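Local structure of N-acetylgalactosaminyltransferase 7 (6IWR) at residues Thr162-Arg165 with Thr166-Ser169; Leu220-Ala223 with Arg224-Gly227; Cys244-Ala247 with Val248-Ala252; Pro325-Gly329 with Gly330-Ile334. The protein is a human glycosyltransferase that joins a GT-A domain, modelled here with a manganese ion, to a ricin-type beta-trefoil lectin domain. One frame throughout, in Å; residues are numbered along the deposited sequence.

Interaction 1: residues Thr162-Arg165 with Thr166-Ser169; sequences TLMR and TVHS
The imidazole of His168 turns one edge back to Met164, whose carbonyl O lies near the ring plane, 3.0 Å from CD2. Its two ring nitrogens reach in other directions, ND1 to Asp126 and NE2 to the hydroxyl of Tyr201, and the ring meets Trp205 edge-to-face, so the rotation of the imidazole is fixed from several sides. The same Met164 O accepts the backbone N of His168 at 2.7 Å, an ordinary i to i+4 bond of helix 160-173. This helix is the crossover of a beta-alpha-beta unit between the parallel strands 149-155 and 179-186, part of the Rossmann-like core of the GT-A domain. Two residues before Met164, Thr162 O is gripped twice by Thr166: N comes in at 3.2 Å and OG1 at 2.9 Å, from opposite faces of the carbonyl plane. OG1 can do this because it stands beside its own backbone N (chi1 -46°), and the hydroxyl also bonds Cys244 N, which satisfies a buried group. Arg165 swings off the helix, with NH1 on Ser120 OG and NH2 on Ser124 O. Met164 and Val167 run side by side in one direction, Met164 CE 4.2 Å from Val167 CB.

Interaction 2: residues Leu220-Ala223 with Arg224-Gly227; sequences LIQA and RSIG
Arg224 lies one helical turn beyond Leu220 and meets it twice, through the backbone and through the side chain. Its N bonds Leu220 O at 3.1 Å, as expected inside helix 219-230. The side chain then runs extended from CG to NE and brings the guanidinium back along the helix to Leu220, where the two side chains cross obliquely. Leu220 CG lies 3.8 Å above one face of the guanidinium, displaced toward its rim, and Leu220 CD2 comes within 3.3 Å of Arg224 NH2. NH1 forms a salt bridge with Glu355, and the side chain of Tyr345 also touches the arginine. Ser225 follows, with N on Ile221 O; its OG stands 3.9 Å from Gln222 OE1, while the NE2 end of that amide bonds Leu349 O. At Ile226 the backbone N makes a nearly straight bond to Gln222 O (3.0 Å, 172° at the hydrogen), and CD1 lies 3.5 Å from the same oxygen. Gly227 N closes the run on Ala223 O at 2.9 Å. A guanidinium forms hydrogen bonds around its periphery and none through its faces, so the leucine can cover a face without competing for a donor. The flat face of the cation thus packs against Leu220, while the salt bridge to Glu355 would balance its charge.

Interaction 3: residues Cys244-Ala247 with Val248-Ala252; sequences CEVA and VNWYA
Trp250 is brought back over Val246 by its first torsion: at chi1 67° CG sits between the backbone N and the carbonyl carbon, the crowded position, and the indole swings toward the preceding strand. The backbone of Asn249 prepares the turn, since both its angles are positive (50°/54°, the left-handed helical region) and reverse the chain just before the tryptophan. The two side chains cross at about a right angle, and Val246 meets one indole face with CG2 in a CH-pi manner. The modelled approach is closer than such a contact allows, so its exact geometry is doubtful. On the opposite face lies Tyr251 CB, 4.3 Å above the plane and toward the rim. Ala247 O comes obliquely to the ring, 3.3 Å from CD1. The indole NE1 bonds Thr174 OG1. This is the link between strand 244-246 and helix 251-260. Glu245 and Ala247 share backbone bonds with Gly379 and Arg377 of the antiparallel strand 376-382, at whose start Ser376 OG bonds Trp250 O, while Trp250 and Tyr251 both lean on Ile238 of strand 236-240.

Interaction 4: residues Pro325-Gly329 with Gly330-Ile334; sequences PAMAG and GLFAI
A Met-aromatic contact spans the turn at Gly329-Gly330 that leads into strand 332-335, with Met327 before the turn and Phe332 after it; the turn lies near the manganese ion, about 7 Å from Gly330. Met327 SD stands 4.2 Å from the centroid of the Phe332 ring, 32° off the ring normal, and so approaches obliquely. The terminal methyl continues toward the root of the ring, with Met327 CE 3.6 Å from Phe332 CG. Both residues have CG set between the backbone N and the carbonyl carbon (chi1 58° in Met327), which turns the two side chains inward from the arms of the turn. Gly329 O adds a contact near the ring plane, at the edge, 3.6 Å from Phe332 CE1. At Gly329 the backbone runs at phi 128°, where a beta carbon would jam against the preceding carbonyl oxygen. A water spans the turn, accepting Gly329 N at 3.0 Å and donating to Leu331 O at 2.8 Å. Phe332 also stacks on Tyr239 of strand 236-240 and touches Cys265 of strand 264-274. No direct hydrogen bond joins the two arms. What links the side chains is probably dispersion between a polarisable sulfur and the pi cloud; the carbonyl oxygen may add a weak attraction to the C-H edge of the ring, and one water satisfies a backbone donor and acceptor together.

From the N terminus the contacts come in series, all within the glycosyltransferase domain; each is local, spanning a helical turn or a chain reversal, and none nests or crosses. Helix 160-173 of interaction 1 lies against strand 244-246 of interaction 3: Ser169 OG probably bonds Val246 N at 3.0 Å, joining the beta-alpha-beta unit of strands 149-155 and 179-186 to a later part of the mixed sheet. Interaction 2, on helix 219-230, meets the turn of interaction 4, where Arg224 CZ packs 3.6 Å from Gly329 O. Interactions 3 and 4 reach the same sheet and touch at Cys244 SG and Leu331 CD2, while interactions 1 and 2 stay about 12 Å apart at their nearest atoms.

Interaction 1: residues Thr162-Arg165 with Thr166-Ser169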
# COMPACT_ATOMS: atom_id res chain seq x y z
N THR A 162 13.62 17.50 15.25
CA THR A 162 14.48 16.42 14.81
C THR A 162 15.85 16.94 14.36
O THR A 162 16.88 16.32 14.64
CB THR A 162 13.80 15.61 13.70
OG1 THR A 162 13.23 16.50 12.74
CG2 THR A 162 12.70 14.74 14.29
N LEU A 163 15.89 18.07 13.66
CA LEU A 163 17.16 18.62 13.20
C LEU A 163 18.03 19.04 14.38
O LEU A 163 19.23 18.72 14.43
CB LEU A 163 16.92 19.81 12.27
CG LEU A 163 18.18 20.58 11.84
CD1 LEU A 163 19.20 19.59 11.29
CD2 LEU A 163 17.87 21.67 10.80
N MET A 164 17.44 19.74 15.35
CA MET A 164 18.25 20.28 16.43
C MET A 164 18.62 19.19 17.43
O MET A 164 19.64 19.32 18.13
CB MET A 164 17.53 21.45 17.11
CG MET A 164 17.43 22.73 16.27
SD MET A 164 18.89 23.21 15.28
CE MET A 164 20.16 23.22 16.50
N ARG A 165 17.85 18.10 17.49
CA ARG A 165 18.23 17.01 18.38
C ARG A 165 19.44 16.26 17.83
O ARG A 165 20.30 15.81 18.60
CB ARG A 165 17.06 16.07 18.63
CG ARG A 165 17.36 14.92 19.63
CD ARG A 165 16.09 14.44 20.40
NE ARG A 165 14.96 14.25 19.49
CZ ARG A 165 13.81 14.92 19.54
NH1 ARG A 165 12.90 14.66 18.61
NH2 ARG A 165 13.56 15.80 20.50
N THR A 166 19.53 16.14 16.50
CA THR A 166 20.74 15.57 15.91
C THR A 166 21.97 16.33 16.39
O THR A 166 22.91 15.76 16.95
CB THR A 166 20.68 15.64 14.39
OG1 THR A 166 19.41 15.19 13.91
CG2 THR A 166 21.80 14.80 13.77
N VAL A 167 21.93 17.65 16.18
CA VAL A 167 23.02 18.54 16.56
C VAL A 167 23.26 18.49 18.06
O VAL A 167 24.39 18.32 18.52
CB VAL A 167 22.73 19.97 16.06
CG1 VAL A 167 23.73 20.96 16.67
CG2 VAL A 167 22.79 20.03 14.53
N HIS A 168 22.20 18.69 18.85
CA HIS A 168 22.36 18.60 20.30
C HIS A 168 23.04 17.29 20.67
O HIS A 168 24.01 17.26 21.44
CB HIS A 168 21.01 18.73 21.02
CG HIS A 168 20.59 20.15 21.28
ND1 HIS A 168 20.66 20.74 22.52
CD2 HIS A 168 20.08 21.09 20.45
CE1 HIS A 168 20.22 21.98 22.44
NE2 HIS A 168 19.85 22.22 21.20
N SER A 169 22.55 16.19 20.10
CA SER A 169 23.12 14.88 20.41
C SER A 169 24.62 14.85 20.09
O SER A 169 25.42 14.38 20.90
CB SER A 169 22.32 13.82 19.67
OG SER A 169 23.11 13.02 18.82

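Interaction 2: residues Leu220-Ala223 with Arg224-Gly227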
# COMPACT_ATOMS: atom_id res chain seq x y z
N LEU A 220 20.46 15.18 -2.81
CA LEU A 220 21.16 14.64 -1.65
C LEU A 220 22.63 14.37 -1.93
O LEU A 220 23.50 14.69 -1.12
CB LEU A 220 20.47 13.36 -1.21
CG LEU A 220 21.12 12.76 0.02
CD1 LEU A 220 20.81 13.64 1.22
CD2 LEU A 220 20.60 11.35 0.20
N ILE A 221 22.93 13.74 -3.07
CA ILE A 221 24.31 13.35 -3.37
C ILE A 221 25.18 14.59 -3.56
O ILE A 221 26.26 14.71 -2.98
CB ILE A 221 24.35 12.47 -4.62
CG1 ILE A 221 23.47 11.24 -4.42
CG2 ILE A 221 25.77 12.10 -4.97
CD1 ILE A 221 23.27 10.47 -5.67
N GLN A 222 24.77 15.49 -4.44
CA GLN A 222 25.61 16.65 -4.68
C GLN A 222 25.64 17.57 -3.46
O GLN A 222 26.61 18.33 -3.28
CB GLN A 222 25.15 17.39 -5.93
CG GLN A 222 25.30 16.55 -7.22
CD GLN A 222 26.53 15.59 -7.25
OE1 GLN A 222 27.68 15.97 -6.96
NE2 GLN A 222 26.27 14.34 -7.62
N ALA A 223 24.62 17.53 -2.60
CA ALA A 223 24.68 18.31 -1.37
C ALA A 223 25.78 17.81 -0.45
O ALA A 223 26.47 18.62 0.20
CB ALA A 223 23.32 18.28 -0.65
N ARG A 224 25.97 16.49 -0.37
CA ARG A 224 27.07 15.95 0.42
C ARG A 224 28.41 16.40 -0.13
O ARG A 224 29.35 16.66 0.63
CB ARG A 224 26.99 14.42 0.48
CG ARG A 224 25.88 13.85 1.37
CD ARG A 224 26.17 12.39 1.68
NE ARG A 224 24.98 11.70 2.14
CZ ARG A 224 24.32 10.79 1.43
NH1 ARG A 224 24.77 10.44 0.23
NH2 ARG A 224 23.23 10.22 1.92
N SER A 225 28.52 16.54 -1.46
CA SER A 225 29.79 16.98 -2.04
C SER A 225 30.07 18.45 -1.72
O SER A 225 31.21 18.81 -1.39
CB SER A 225 29.79 16.74 -3.55
OG SER A 225 29.92 15.36 -3.87
N ILE A 226 29.05 19.30 -1.82
CA ILE A 226 29.18 20.67 -1.34
C ILE A 226 29.59 20.69 0.12
O ILE A 226 30.45 21.48 0.54
CB ILE A 226 27.86 21.44 -1.56
CG1 ILE A 226 27.54 21.56 -3.06
CG2 ILE A 226 27.90 22.79 -0.82
CD1 ILE A 226 26.10 21.84 -3.35
N GLY A 227 28.95 19.84 0.94
CA GLY A 227 29.36 19.72 2.32
C GLY A 227 30.85 19.50 2.46
O GLY A 227 31.54 20.24 3.18

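Interaction 3: residues Cys244-Ala247 with Val248-Ala252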
# COMPACT_ATOMS: atom_id res chain seq x y z
N CYS A 244 19.10 12.00 13.22
CA CYS A 244 19.94 11.01 13.88
C CYS A 244 20.16 11.37 15.35
O CYS A 244 20.08 12.54 15.75
CB CYS A 244 21.31 10.90 13.19
SG CYS A 244 21.16 10.33 11.51
N GLU A 245 20.45 10.33 16.15
CA GLU A 245 20.85 10.49 17.55
C GLU A 245 22.04 9.57 17.79
O GLU A 245 21.93 8.34 17.78
CB GLU A 245 19.71 10.18 18.52
CG GLU A 245 18.65 11.25 18.55
CD GLU A 245 17.49 10.91 19.49
OE1 GLU A 245 17.72 10.84 20.72
OE2 GLU A 245 16.35 10.71 19.01
N VAL A 246 23.17 10.17 18.00
CA VAL A 246 24.43 9.45 18.12
C VAL A 246 24.52 8.80 19.50
O VAL A 246 24.16 9.41 20.52
CB VAL A 246 25.55 10.47 17.88
CG1 VAL A 246 26.11 10.97 19.19
CG2 VAL A 246 26.60 9.91 16.95
N ALA A 247 25.00 7.55 19.56
CA ALA A 247 25.16 6.81 20.82
C ALA A 247 26.32 7.35 21.66
O ALA A 247 27.09 8.21 21.22
CB ALA A 247 25.38 5.34 20.54
N VAL A 248 26.50 6.81 22.88
CA VAL A 248 27.58 7.33 23.73
C VAL A 248 28.89 6.66 23.35
O VAL A 248 28.93 5.46 23.04
CB VAL A 248 27.29 7.21 25.25
CG1 VAL A 248 25.81 7.25 25.57
CG2 VAL A 248 28.01 6.03 25.90
N ASN A 249 29.96 7.44 23.38
CA ASN A 249 31.27 7.05 22.88
C ASN A 249 31.18 6.48 21.47
O ASN A 249 31.65 5.37 21.19
CB ASN A 249 31.95 6.06 23.82
CG ASN A 249 33.38 5.82 23.44
OD1 ASN A 249 33.99 6.66 22.79
ND2 ASN A 249 33.92 4.67 23.81
N TRP A 250 30.56 7.26 20.57
CA TRP A 250 30.49 6.89 19.16
C TRP A 250 31.72 7.33 18.41
O TRP A 250 32.00 6.78 17.33
CB TRP A 250 29.29 7.52 18.45
CG TRP A 250 29.37 9.02 18.35
CD1 TRP A 250 29.26 9.91 19.38
CD2 TRP A 250 29.57 9.81 17.16
NE1 TRP A 250 29.37 11.20 18.91
CE2 TRP A 250 29.57 11.17 17.56
CE3 TRP A 250 29.73 9.50 15.79
CZ2 TRP A 250 29.73 12.23 16.65
CZ3 TRP A 250 29.90 10.56 14.88
CH2 TRP A 250 29.90 11.91 15.33
N TYR A 251 32.47 8.29 18.95
CA TYR A 251 33.47 8.99 18.18
C TYR A 251 34.78 8.22 18.09
O TYR A 251 35.34 8.05 17.00
CB TYR A 251 33.69 10.38 18.77
CG TYR A 251 34.59 11.21 17.90
CD1 TYR A 251 34.07 11.97 16.87
CD2 TYR A 251 35.99 11.20 18.09
CE1 TYR A 251 34.91 12.72 16.04
CE2 TYR A 251 36.83 11.94 17.27
CZ TYR A 251 36.27 12.70 16.24
OH TYR A 251 37.07 13.45 15.42
N ALA A 252 35.30 7.76 19.22
CA ALA A 252 36.61 7.11 19.20
C ALA A 252 36.61 5.83 18.38
O ALA A 252 37.44 5.68 17.48
CB ALA A 252 37.08 6.87 20.64

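Interaction 4: residues Pro325-Gly329 with Gly330-Ile334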
# COMPACT_ATOMS: atom_id res chain seq x y z
N PRO A 325 31.29 -4.96 2.28
CA PRO A 325 31.50 -4.62 0.86
C PRO A 325 30.91 -3.26 0.49
O PRO A 325 31.39 -2.64 -0.47
CB PRO A 325 30.81 -5.76 0.10
CG PRO A 325 30.55 -6.84 1.12
CD PRO A 325 30.37 -6.10 2.43
N ALA A 326 29.90 -2.79 1.22
CA ALA A 326 29.23 -1.53 0.92
C ALA A 326 28.67 -0.92 2.20
O ALA A 326 28.58 -1.57 3.24
CB ALA A 326 28.11 -1.75 -0.10
N MET A 327 28.25 0.35 2.10
CA MET A 327 27.60 1.07 3.19
C MET A 327 26.17 1.43 2.77
O MET A 327 25.86 1.51 1.58
CB MET A 327 28.38 2.34 3.54
CG MET A 327 28.50 3.25 2.31
SD MET A 327 28.84 4.99 2.63
CE MET A 327 30.60 4.88 2.91
N ALA A 328 25.29 1.64 3.75
CA ALA A 328 23.95 2.09 3.42
C ALA A 328 24.00 3.44 2.71
O ALA A 328 23.28 3.66 1.74
CB ALA A 328 23.07 2.17 4.66
N GLY A 329 24.86 4.35 3.18
CA GLY A 329 25.15 5.57 2.44
C GLY A 329 25.01 6.88 3.18
O GLY A 329 25.75 7.83 2.90
N GLY A 330 24.07 6.98 4.11
CA GLY A 330 23.83 8.24 4.78
C GLY A 330 24.88 8.64 5.80
O GLY A 330 25.25 9.81 5.88
N LEU A 331 25.37 7.67 6.58
CA LEU A 331 26.23 7.90 7.73
C LEU A 331 27.56 7.20 7.49
O LEU A 331 27.61 5.98 7.35
CB LEU A 331 25.60 7.38 9.03
CG LEU A 331 24.09 7.55 9.30
CD1 LEU A 331 23.69 7.04 10.72
CD2 LEU A 331 23.56 8.95 9.05
N PHE A 332 28.64 7.97 7.44
CA PHE A 332 29.96 7.37 7.33
C PHE A 332 31.00 8.42 7.74
O PHE A 332 30.68 9.59 7.99
CB PHE A 332 30.22 6.82 5.92
CG PHE A 332 30.23 7.86 4.83
CD1 PHE A 332 29.05 8.35 4.30
CD2 PHE A 332 31.43 8.32 4.31
CE1 PHE A 332 29.03 9.29 3.30
CE2 PHE A 332 31.43 9.27 3.29
CZ PHE A 332 30.21 9.75 2.79
N ALA A 333 32.26 7.98 7.80
CA ALA A 333 33.40 8.84 8.07
C ALA A 333 34.52 8.49 7.10
O ALA A 333 34.82 7.31 6.90
CB ALA A 333 33.86 8.68 9.53
N ILE A 334 35.12 9.51 6.46
CA ILE A 334 36.35 9.37 5.68
C ILE A 334 37.27 10.51 6.05
O ILE A 334 36.82 11.61 6.38
CB ILE A 334 36.19 9.42 4.14
CG1 ILE A 334 34.92 10.08 3.69
CG2 ILE A 334 36.44 8.07 3.45
CD1 ILE A 334 34.80 9.76 2.18
O HOH W 1 26.23 4.13 5.81